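Local coordinates for flavoenzyme PA4991 (Pseudomonas aeruginosa PAO1, PDB 5EZ7), which probably acts as an FAD-dependent oxidoreductase of unknown physiological substrate and is essential for the bacterium's growth in the sputum of cystic fibrosis patients, at residues Thr33-Ser38 with Ser171-Glu176; His230-Ala236 with Ala308-Arg314. All coordinates share one frame; numbering follows the deposited sequence.

Two ways of pairing strands around one cofactor meet in this monomer. Contact 1 is a parallel pair in the six-stranded FAD-binding sheet, and most of its residues are buried. Contact 2 is antiparallel, lies in a separate mixed sheet and is only partly buried. Each pairs a strand with an outermost one of its sheet, 172-174 in contact 1 and 309-320 in contact 2. Their centres are about 32 Å apart, yet both touch the same FAD, contact 1 at the adenosine half and contact 2 at a methyl group of the flavin. Contact 1 joins an aliphatic core to a carboxylate that grips ribose, whereas contact 2 relies on aromatic, guanidinium and thioether groups.

Contact 1: residues Thr33-Ser38 with Ser171-Glu176; sequences TVLVES and SLLAGE. With FAD (flavin-adenine dinucleotide), chain B.
Ser38 rests its CB 3.3 Å from Gly175 O and sends its hydroxyl over one face of the six-membered ring of the FAD adenine, where Ser38 OG stands 3.1 Å from FAD C4A. The other flat group, the carboxylate of Glu37, turns both oxygens to the ribose: OE2 accepts a hydrogen bond from FAD O3B at 2.8 Å, and OE1 one from FAD O2B whose modelled length is too short to be trusted. A bend at chi2 (71°) turns Glu37 away from the neighbouring strand and toward the sugar.

Behind this site, residues 33-37 and 172-174 run parallel, joined by four backbone bonds. Leu35 and Glu37 each reach Ser171-Gly175 through both their N and O atoms, as in Glu37 N to Leu173 O at 2.9 Å. On one face of the sheet Leu173 CD2 lies 4.1 Å from Val34 CG1 and 4.0 Å from Val36 CG2. On the opposite face Leu35 CB meets Leu172 CD2, with helix 17-28 packed over Leu35. At the start of the pair, Asn23 of that helix bonds to both Thr33 OG1 and Ser171 OG, and the latter also bonds to Ala168 O.

This is the Rossmann-type dinucleotide fold, with 172-174 as the edge strand beside the one that carries the ribose-binding acid. Because backbone amides of Gly15 and Ala39 also bond to the carboxylate of Glu37, it is probably held as an anion, which suits an acceptor facing the ribose hydroxyls.

Contact 2: residues His230-Ala236 with Ala308-Arg314; sequences HMVMVKA and AQWATLR. With FAD (flavin-adenine dinucleotide), chain B.
Met231, Met233 and Lys235 form the hydrogen-bonded pairs of a twisted antiparallel arrangement with Leu313, Ala311 and Gln309, joined by six backbone bonds, of which Met233 N to Ala311 O at 2.8 Å is almost straight. The non-hydrogen-bonded pairs His230-Arg314, Val232-Thr312 and Val234-Trp310 share one face of the sheet. Val234 lies alongside Trp310: its CG1 sits 3.7 Å from the centroid of the six-membered ring, 5° off the ring normal, in a CH-pi contact, while Val234 CG2 presses to 3.3 Å from Trp310 CZ3, a tight approach.

At the far end, His230 has CG anti to its own N (chi1 -160°), which carries the imidazole across to the partner strand. There NE2 shares a hydrogen bond of 2.8 Å with Thr312 OG1, which lies in the ring plane at its edge. The guanidinium of Arg314 stacks on one face of the same ring, centres 3.9 Å apart and planes at 29°. With ND1 bonded to Gly280 O, the imidazole is fixed in rotation.

These strands, 224-236 and 309-320, close one side of the large mixed sheet that accompanies the FAD-binding domain in this family. Helix 285-299 covers the face bearing Val232 and Thr312, and its Arg293 adds a cation-pi contact to the Trp310 indole. On the other face, Met233 CE reaches 4.1 Å from Ala311 CB. Met231, bent at chi2 and chi3, turns from Leu313 to the flavin, with CG and SD each 3.6 Å from FAD C7M. Lys235 extends alongside Gln309, its ammonium paired with Asp264 in a salt bridge.

Contact 1: residues Thr33-Ser38 with Ser171-Glu176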
loop_
_atom_site.group_PDB
_atom_site.type_symbol
_atom_site.label_atom_id
_atom_site.label_comp_id
_atom_site.label_asym_id
_atom_site.label_seq_id
_atom_site.Cartn_x
_atom_site.Cartn_y
_atom_site.Cartn_z
ATOM N N THR A 33 16.888 1.768 -13.567
ATOM C CA THR A 33 15.930 2.675 -12.934
ATOM C C THR A 33 16.570 3.563 -11.878
ATOM O O THR A 33 17.623 3.236 -11.329
ATOM C CB THR A 33 14.813 1.897 -12.219
ATOM O OG1 THR A 33 15.372 1.092 -11.158
ATOM C CG2 THR A 33 14.069 1.036 -13.156
ATOM N N VAL A 34 15.931 4.698 -11.626
ATOM C CA VAL A 34 16.120 5.472 -10.413
ATOM C C VAL A 34 14.746 5.663 -9.776
ATOM O O VAL A 34 13.774 5.972 -10.495
ATOM C CB VAL A 34 16.736 6.846 -10.740
ATOM C CG1 VAL A 34 16.720 7.780 -9.537
ATOM C CG2 VAL A 34 18.183 6.671 -11.219
ATOM N N LEU A 35 14.664 5.503 -8.448
ATOM C CA LEU A 35 13.421 5.736 -7.713
ATOM C C LEU A 35 13.667 6.816 -6.692
ATOM O O LEU A 35 14.510 6.669 -5.801
ATOM C CB LEU A 35 12.933 4.468 -7.031
ATOM C CG LEU A 35 11.507 4.511 -6.452
ATOM C CD1 LEU A 35 10.966 3.103 -6.171
ATOM C CD2 LEU A 35 11.406 5.344 -5.176
ATOM N N VAL A 36 12.868 7.866 -6.799
ATOM C CA VAL A 36 13.062 9.090 -6.052
ATOM C C VAL A 36 11.967 9.167 -5.024
ATOM O O VAL A 36 10.796 9.048 -5.381
ATOM C CB VAL A 36 12.978 10.337 -6.977
ATOM C CG1 VAL A 36 13.128 11.621 -6.166
ATOM C CG2 VAL A 36 14.080 10.282 -8.019
ATOM N N GLU A 37 12.356 9.359 -3.766
ATOM C CA GLU A 37 11.427 9.484 -2.617
ATOM C C GLU A 37 11.849 10.684 -1.759
ATOM O O GLU A 37 13.035 10.865 -1.477
ATOM C CB GLU A 37 11.439 8.188 -1.794
ATOM C CG GLU A 37 10.866 8.318 -0.398
ATOM C CD GLU A 37 9.357 8.497 -0.443
ATOM O OE1 GLU A 37 8.842 9.526 0.102
ATOM O OE2 GLU A 37 8.723 7.562 -1.017
ATOM N N SER A 38 10.877 11.499 -1.375
ATOM C CA SER A 38 11.120 12.786 -0.709
ATOM C C SER A 38 11.039 12.661 0.826
ATOM O O SER A 38 11.460 13.560 1.552
ATOM C CB SER A 38 10.126 13.847 -1.242
ATOM O OG SER A 38 8.771 13.395 -1.097
ATOM N N SER A 171 19.174 1.751 -7.043
ATOM C CA SER A 171 18.268 2.688 -7.712
ATOM C C SER A 171 17.692 3.768 -6.782
ATOM O O SER A 171 17.184 4.778 -7.263
ATOM C CB SER A 171 17.123 1.937 -8.437
ATOM O OG SER A 171 16.264 1.220 -7.567
ATOM N N LEU A 172 17.771 3.565 -5.467
ATOM C CA LEU A 172 17.047 4.415 -4.534
ATOM C C LEU A 172 17.683 5.767 -4.264
ATOM O O LEU A 172 18.834 5.842 -3.827
ATOM C CB LEU A 172 16.882 3.703 -3.213
ATOM C CG LEU A 172 16.075 2.427 -3.227
ATOM C CD1 LEU A 172 16.092 1.869 -1.802
ATOM C CD2 LEU A 172 14.669 2.673 -3.730
ATOM N N LEU A 173 16.897 6.826 -4.438
ATOM C CA LEU A 173 17.376 8.169 -4.248
ATOM C C LEU A 173 16.433 9.014 -3.383
ATOM O O LEU A 173 15.277 9.263 -3.748
ATOM C CB LEU A 173 17.563 8.835 -5.605
ATOM C CG LEU A 173 17.950 10.316 -5.569
ATOM C CD1 LEU A 173 19.290 10.593 -4.904
ATOM C CD2 LEU A 173 17.952 10.812 -6.988
ATOM N N ALA A 174 16.961 9.484 -2.257
ATOM C CA ALA A 174 16.359 10.585 -1.518
ATOM C C ALA A 174 16.490 11.883 -2.305
ATOM O O ALA A 174 17.587 12.366 -2.495
ATOM C CB ALA A 174 17.013 10.750 -0.131
ATOM N N GLY A 175 15.362 12.447 -2.705
ATOM C CA GLY A 175 15.317 13.759 -3.328
ATOM C C GLY A 175 14.064 14.517 -2.945
ATOM O O GLY A 175 12.970 13.979 -2.974
ATOM N N GLU A 176 14.236 15.773 -2.582
ATOM C CA GLU A 176 13.171 16.572 -2.034
ATOM C C GLU A 176 12.516 17.458 -3.081
ATOM O O GLU A 176 11.303 17.518 -3.166
ATOM C CB GLU A 176 13.694 17.427 -0.870
ATOM C CG GLU A 176 13.788 16.659 0.450
ATOM C CD GLU A 176 14.155 17.538 1.649
ATOM O OE1 GLU A 176 14.414 18.762 1.464
ATOM O OE2 GLU A 176 14.196 16.994 2.790
HETATM P PA FAD B . 1.830 5.784 -1.060
HETATM O O1A FAD B . 2.037 4.588 -0.189
HETATM O O2A FAD B . 1.100 6.991 -0.542
HETATM O O5B FAD B . 3.265 6.210 -1.586
HETATM C C5B FAD B . 3.500 7.439 -2.245
HETATM C C4B FAD B . 4.947 7.786 -1.968
HETATM O O4B FAD B . 5.322 8.922 -2.764
HETATM C C3B FAD B . 5.171 8.131 -0.492
HETATM O O3B FAD B . 6.192 7.308 0.076
HETATM C C2B FAD B . 5.562 9.596 -0.533
HETATM O O2B FAD B . 6.490 9.997 0.473
HETATM C C1B FAD B . 6.121 9.755 -1.949
HETATM N N9A FAD B . 6.027 11.128 -2.461
HETATM C C8A FAD B . 4.971 11.953 -2.352
HETATM N N7A FAD B . 5.250 13.133 -2.933
HETATM C C5A FAD B . 6.490 13.066 -3.430
HETATM C C6A FAD B . 7.377 13.987 -4.154
HETATM N N6A FAD B . 6.929 15.214 -4.460
HETATM N N1A FAD B . 8.601 13.557 -4.505
HETATM C C2A FAD B . 9.024 12.319 -4.191
HETATM N N3A FAD B . 8.267 11.423 -3.523
HETATM C C4A FAD B . 7.012 11.744 -3.121
HETATM N N1 FAD B . -5.179 -1.700 0.280
HETATM C C2 FAD B . -5.279 -3.045 0.316
HETATM O O2 FAD B . -5.140 -3.692 -0.749
HETATM N N3 FAD B . -5.522 -3.718 1.454
HETATM C C4 FAD B . -5.686 -3.104 2.623
HETATM O O4 FAD B . -5.899 -3.750 3.668
HETATM C C4X FAD B . -5.590 -1.641 2.665
HETATM N N5 FAD B . -5.750 -0.964 3.818
HETATM C C5X FAD B . -5.647 0.377 3.847
HETATM C C6 FAD B . -5.802 1.035 5.061
HETATM C C7 FAD B . -5.701 2.409 5.135
HETATM C C7M FAD B . -5.854 3.095 6.459
HETATM C C8 FAD B . -5.398 3.188 3.908
HETATM C C8M FAD B . -5.261 4.695 3.925
HETATM C C9 FAD B . -5.255 2.530 2.699
HETATM C C9A FAD B . -5.367 1.144 2.607
HETATM N N10 FAD B . -5.216 0.438 1.380
HETATM C C10 FAD B . -5.309 -0.958 1.385
HETATM C "C1'" FAD B . -4.914 1.121 0.133
HETATM C "C2'" FAD B . -3.404 1.230 0.011
HETATM O "O2'" FAD B . -2.803 1.632 1.249
HETATM C "C3'" FAD B . -3.017 2.187 -1.108
HETATM O "O3'" FAD B . -3.838 1.905 -2.260
HETATM C "C4'" FAD B . -1.546 2.025 -1.481
HETATM O "O4'" FAD B . -0.730 1.806 -0.330
HETATM C "C5'" FAD B . -1.018 3.250 -2.201
HETATM O "O5'" FAD B . 0.312 2.982 -2.666
HETATM P P FAD B . 1.137 4.160 -3.363
HETATM O O1P FAD B . 2.576 3.727 -3.474
HETATM O O2P FAD B . 0.372 4.539 -4.580
HETATM O O3P FAD B . 0.947 5.384 -2.344
#

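Contact 2: residues His230-Ala236 with Ala308-Arg314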
loop_
_atom_site.group_PDB
_atom_site.type_symbol
_atom_site.label_atom_id
_atom_site.label_comp_id
_atom_site.label_asym_id
_atom_site.label_seq_id
_atom_site.Cartn_x
_atom_site.Cartn_y
_atom_site.Cartn_z
ATOM N N HIS A 230 -10.565 7.465 9.392
ATOM C CA HIS A 230 -10.210 7.620 10.841
ATOM C C HIS A 230 -10.025 6.246 11.489
ATOM O O HIS A 230 -10.960 5.679 12.070
ATOM C CB HIS A 230 -11.306 8.372 11.586
ATOM C CG HIS A 230 -10.869 8.977 12.887
ATOM N ND1 HIS A 230 -11.710 9.750 13.652
ATOM C CD2 HIS A 230 -9.680 8.973 13.532
ATOM C CE1 HIS A 230 -11.063 10.201 14.710
ATOM N NE2 HIS A 230 -9.825 9.749 14.658
ATOM N N MET A 231 -8.815 5.720 11.368
ATOM C CA MET A 231 -8.479 4.396 11.860
ATOM C C MET A 231 -8.243 4.455 13.357
ATOM O O MET A 231 -7.795 5.475 13.857
ATOM C CB MET A 231 -7.193 3.898 11.196
ATOM C CG MET A 231 -7.201 3.822 9.669
ATOM S SD MET A 231 -8.418 2.708 8.965
ATOM C CE MET A 231 -7.624 1.155 9.399
ATOM N N VAL A 232 -8.511 3.340 14.059
ATOM C CA VAL A 232 -8.363 3.241 15.497
ATOM C C VAL A 232 -7.335 2.164 15.794
ATOM O O VAL A 232 -7.294 1.147 15.134
ATOM C CB VAL A 232 -9.703 2.896 16.185
ATOM C CG1 VAL A 232 -9.536 2.878 17.706
ATOM C CG2 VAL A 232 -10.747 3.926 15.837
ATOM N N MET A 233 -6.484 2.395 16.786
ATOM C CA MET A 233 -5.492 1.389 17.210
ATOM C C MET A 233 -5.720 1.102 18.708
ATOM O O MET A 233 -5.848 2.048 19.502
ATOM C CB MET A 233 -4.059 1.895 17.008
ATOM C CG MET A 233 -3.610 2.082 15.567
ATOM S SD MET A 233 -1.987 2.882 15.349
ATOM C CE MET A 233 -2.357 4.558 15.762
ATOM N N VAL A 234 -5.770 -0.187 19.080
ATOM C CA VAL A 234 -5.780 -0.609 20.489
ATOM C C VAL A 234 -4.536 -1.437 20.769
ATOM O O VAL A 234 -4.262 -2.398 20.052
ATOM C CB VAL A 234 -6.953 -1.542 20.837
ATOM C CG1 VAL A 234 -7.195 -1.544 22.336
ATOM C CG2 VAL A 234 -8.181 -1.140 20.098
ATOM N N LYS A 235 -3.828 -1.091 21.839
ATOM C CA LYS A 235 -2.652 -1.828 22.266
ATOM C C LYS A 235 -2.814 -2.457 23.681
ATOM O O LYS A 235 -3.112 -1.787 24.630
ATOM C CB LYS A 235 -1.450 -0.891 22.241
ATOM C CG LYS A 235 -0.165 -1.602 22.656
ATOM C CD LYS A 235 1.107 -0.822 22.292
ATOM C CE LYS A 235 2.300 -1.617 22.840
ATOM N NZ LYS A 235 3.596 -0.909 22.775
ATOM N N ALA A 236 -2.587 -3.748 23.795
ATOM C CA ALA A 236 -2.670 -4.434 25.056
ATOM C C ALA A 236 -1.916 -5.742 25.013
ATOM O O ALA A 236 -1.665 -6.302 23.974
ATOM C CB ALA A 236 -4.124 -4.691 25.378
ATOM N N ALA A 308 -5.761 -1.389 28.147
ATOM C CA ALA A 308 -5.330 -1.135 26.806
ATOM C C ALA A 308 -4.986 0.322 26.630
ATOM O O ALA A 308 -5.543 1.188 27.293
ATOM C CB ALA A 308 -6.401 -1.527 25.830
ATOM N N GLN A 309 -4.060 0.597 25.727
ATOM C CA GLN A 309 -3.888 1.964 25.254
ATOM C C GLN A 309 -4.608 2.114 23.917
ATOM O O GLN A 309 -4.691 1.143 23.163
ATOM C CB GLN A 309 -2.425 2.300 25.065
ATOM C CG GLN A 309 -1.578 2.237 26.324
ATOM C CD GLN A 309 -0.144 2.357 25.910
ATOM O OE1 GLN A 309 0.496 1.353 25.615
ATOM N NE2 GLN A 309 0.313 3.581 25.706
ATOM N N TRP A 310 -5.070 3.338 23.650
ATOM C CA TRP A 310 -5.930 3.673 22.534
ATOM C C TRP A 310 -5.407 4.905 21.828
ATOM O O TRP A 310 -5.061 5.898 22.461
ATOM C CB TRP A 310 -7.326 4.023 23.012
ATOM C CG TRP A 310 -8.009 2.936 23.723
ATOM C CD1 TRP A 310 -7.908 2.635 25.070
ATOM C CD2 TRP A 310 -8.942 2.002 23.174
ATOM N NE1 TRP A 310 -8.715 1.569 25.367
ATOM C CE2 TRP A 310 -9.351 1.156 24.222
ATOM C CE3 TRP A 310 -9.470 1.791 21.891
ATOM C CZ2 TRP A 310 -10.247 0.114 24.027
ATOM C CZ3 TRP A 310 -10.362 0.760 21.698
ATOM C CH2 TRP A 310 -10.743 -0.067 22.760
ATOM N N ALA A 311 -5.385 4.848 20.505
ATOM C CA ALA A 311 -5.046 6.001 19.681
ATOM C C ALA A 311 -5.843 5.946 18.383
ATOM O O ALA A 311 -6.442 4.926 18.054
ATOM C CB ALA A 311 -3.550 5.980 19.394
ATOM N N THR A 312 -5.864 7.030 17.633
ATOM C CA THR A 312 -6.462 7.010 16.316
ATOM C C THR A 312 -5.508 7.613 15.312
ATOM O O THR A 312 -4.503 8.244 15.676
ATOM C CB THR A 312 -7.801 7.722 16.266
ATOM O OG1 THR A 312 -7.584 9.128 16.153
ATOM C CG2 THR A 312 -8.643 7.366 17.499
ATOM N N LEU A 313 -5.824 7.390 14.042
ATOM C CA LEU A 313 -5.003 7.856 12.963
ATOM C C LEU A 313 -5.874 8.349 11.809
ATOM O O LEU A 313 -6.738 7.609 11.326
ATOM C CB LEU A 313 -4.185 6.678 12.512
ATOM C CG LEU A 313 -3.285 6.893 11.308
ATOM C CD1 LEU A 313 -2.119 7.796 11.702
ATOM C CD2 LEU A 313 -2.795 5.556 10.844
ATOM N N ARG A 314 -5.643 9.597 11.379
ATOM C CA ARG A 314 -6.338 10.208 10.248
ATOM C C ARG A 314 -5.409 10.086 9.060
ATOM O O ARG A 314 -4.231 10.397 9.173
ATOM C CB ARG A 314 -6.681 11.664 10.536
ATOM C CG ARG A 314 -7.213 11.878 11.946
ATOM C CD ARG A 314 -7.885 13.237 12.167
ATOM N NE ARG A 314 -9.221 13.075 11.687
ATOM C CZ ARG A 314 -10.363 13.099 12.371
ATOM N NH1 ARG A 314 -10.439 13.418 13.650
ATOM N NH2 ARG A 314 -11.482 12.841 11.700
HETATM P PA FAD B . 1.830 5.784 -1.060
HETATM O O1A FAD B . 2.037 4.588 -0.189
HETATM O O2A FAD B . 1.100 6.991 -0.542
HETATM O O5B FAD B . 3.265 6.210 -1.586
HETATM C C5B FAD B . 3.500 7.439 -2.245
HETATM C C4B FAD B . 4.947 7.786 -1.968
HETATM O O4B FAD B . 5.322 8.922 -2.764
HETATM C C3B FAD B . 5.171 8.131 -0.492
HETATM O O3B FAD B . 6.192 7.308 0.076
HETATM C C2B FAD B . 5.562 9.596 -0.533
HETATM O O2B FAD B . 6.490 9.997 0.473
HETATM C C1B FAD B . 6.121 9.755 -1.949
HETATM N N9A FAD B . 6.027 11.128 -2.461
HETATM C C8A FAD B . 4.971 11.953 -2.352
HETATM N N7A FAD B . 5.250 13.133 -2.933
HETATM C C5A FAD B . 6.490 13.066 -3.430
HETATM C C6A FAD B . 7.377 13.987 -4.154
HETATM N N6A FAD B . 6.929 15.214 -4.460
HETATM N N1A FAD B . 8.601 13.557 -4.505
HETATM C C2A FAD B . 9.024 12.319 -4.191
HETATM N N3A FAD B . 8.267 11.423 -3.523
HETATM C C4A FAD B . 7.012 11.744 -3.121
HETATM N N1 FAD B . -5.179 -1.700 0.280
HETATM C C2 FAD B . -5.279 -3.045 0.316
HETATM O O2 FAD B . -5.140 -3.692 -0.749
HETATM N N3 FAD B . -5.522 -3.718 1.454
HETATM C C4 FAD B . -5.686 -3.104 2.623
HETATM O O4 FAD B . -5.899 -3.750 3.668
HETATM C C4X FAD B . -5.590 -1.641 2.665
HETATM N N5 FAD B . -5.750 -0.964 3.818
HETATM C C5X FAD B . -5.647 0.377 3.847
HETATM C C6 FAD B . -5.802 1.035 5.061
HETATM C C7 FAD B . -5.701 2.409 5.135
HETATM C C7M FAD B . -5.854 3.095 6.459
HETATM C C8 FAD B . -5.398 3.188 3.908
HETATM C C8M FAD B . -5.261 4.695 3.925
HETATM C C9 FAD B . -5.255 2.530 2.699
HETATM C C9A FAD B . -5.367 1.144 2.607
HETATM N N10 FAD B . -5.216 0.438 1.380
HETATM C C10 FAD B . -5.309 -0.958 1.385
HETATM C "C1'" FAD B . -4.914 1.121 0.133
HETATM C "C2'" FAD B . -3.404 1.230 0.011
HETATM O "O2'" FAD B . -2.803 1.632 1.249
HETATM C "C3'" FAD B . -3.017 2.187 -1.108
HETATM O "O3'" FAD B . -3.838 1.905 -2.260
HETATM C "C4'" FAD B . -1.546 2.025 -1.481
HETATM O "O4'" FAD B . -0.730 1.806 -0.330
HETATM C "C5'" FAD B . -1.018 3.250 -2.201
HETATM O "O5'" FAD B . 0.312 2.982 -2.666
HETATM P P FAD B . 1.137 4.160 -3.363
HETATM O O1P FAD B . 2.576 3.727 -3.474
HETATM O O2P FAD B . 0.372 4.539 -4.580
HETATM O O3P FAD B . 0.947 5.384 -2.344
#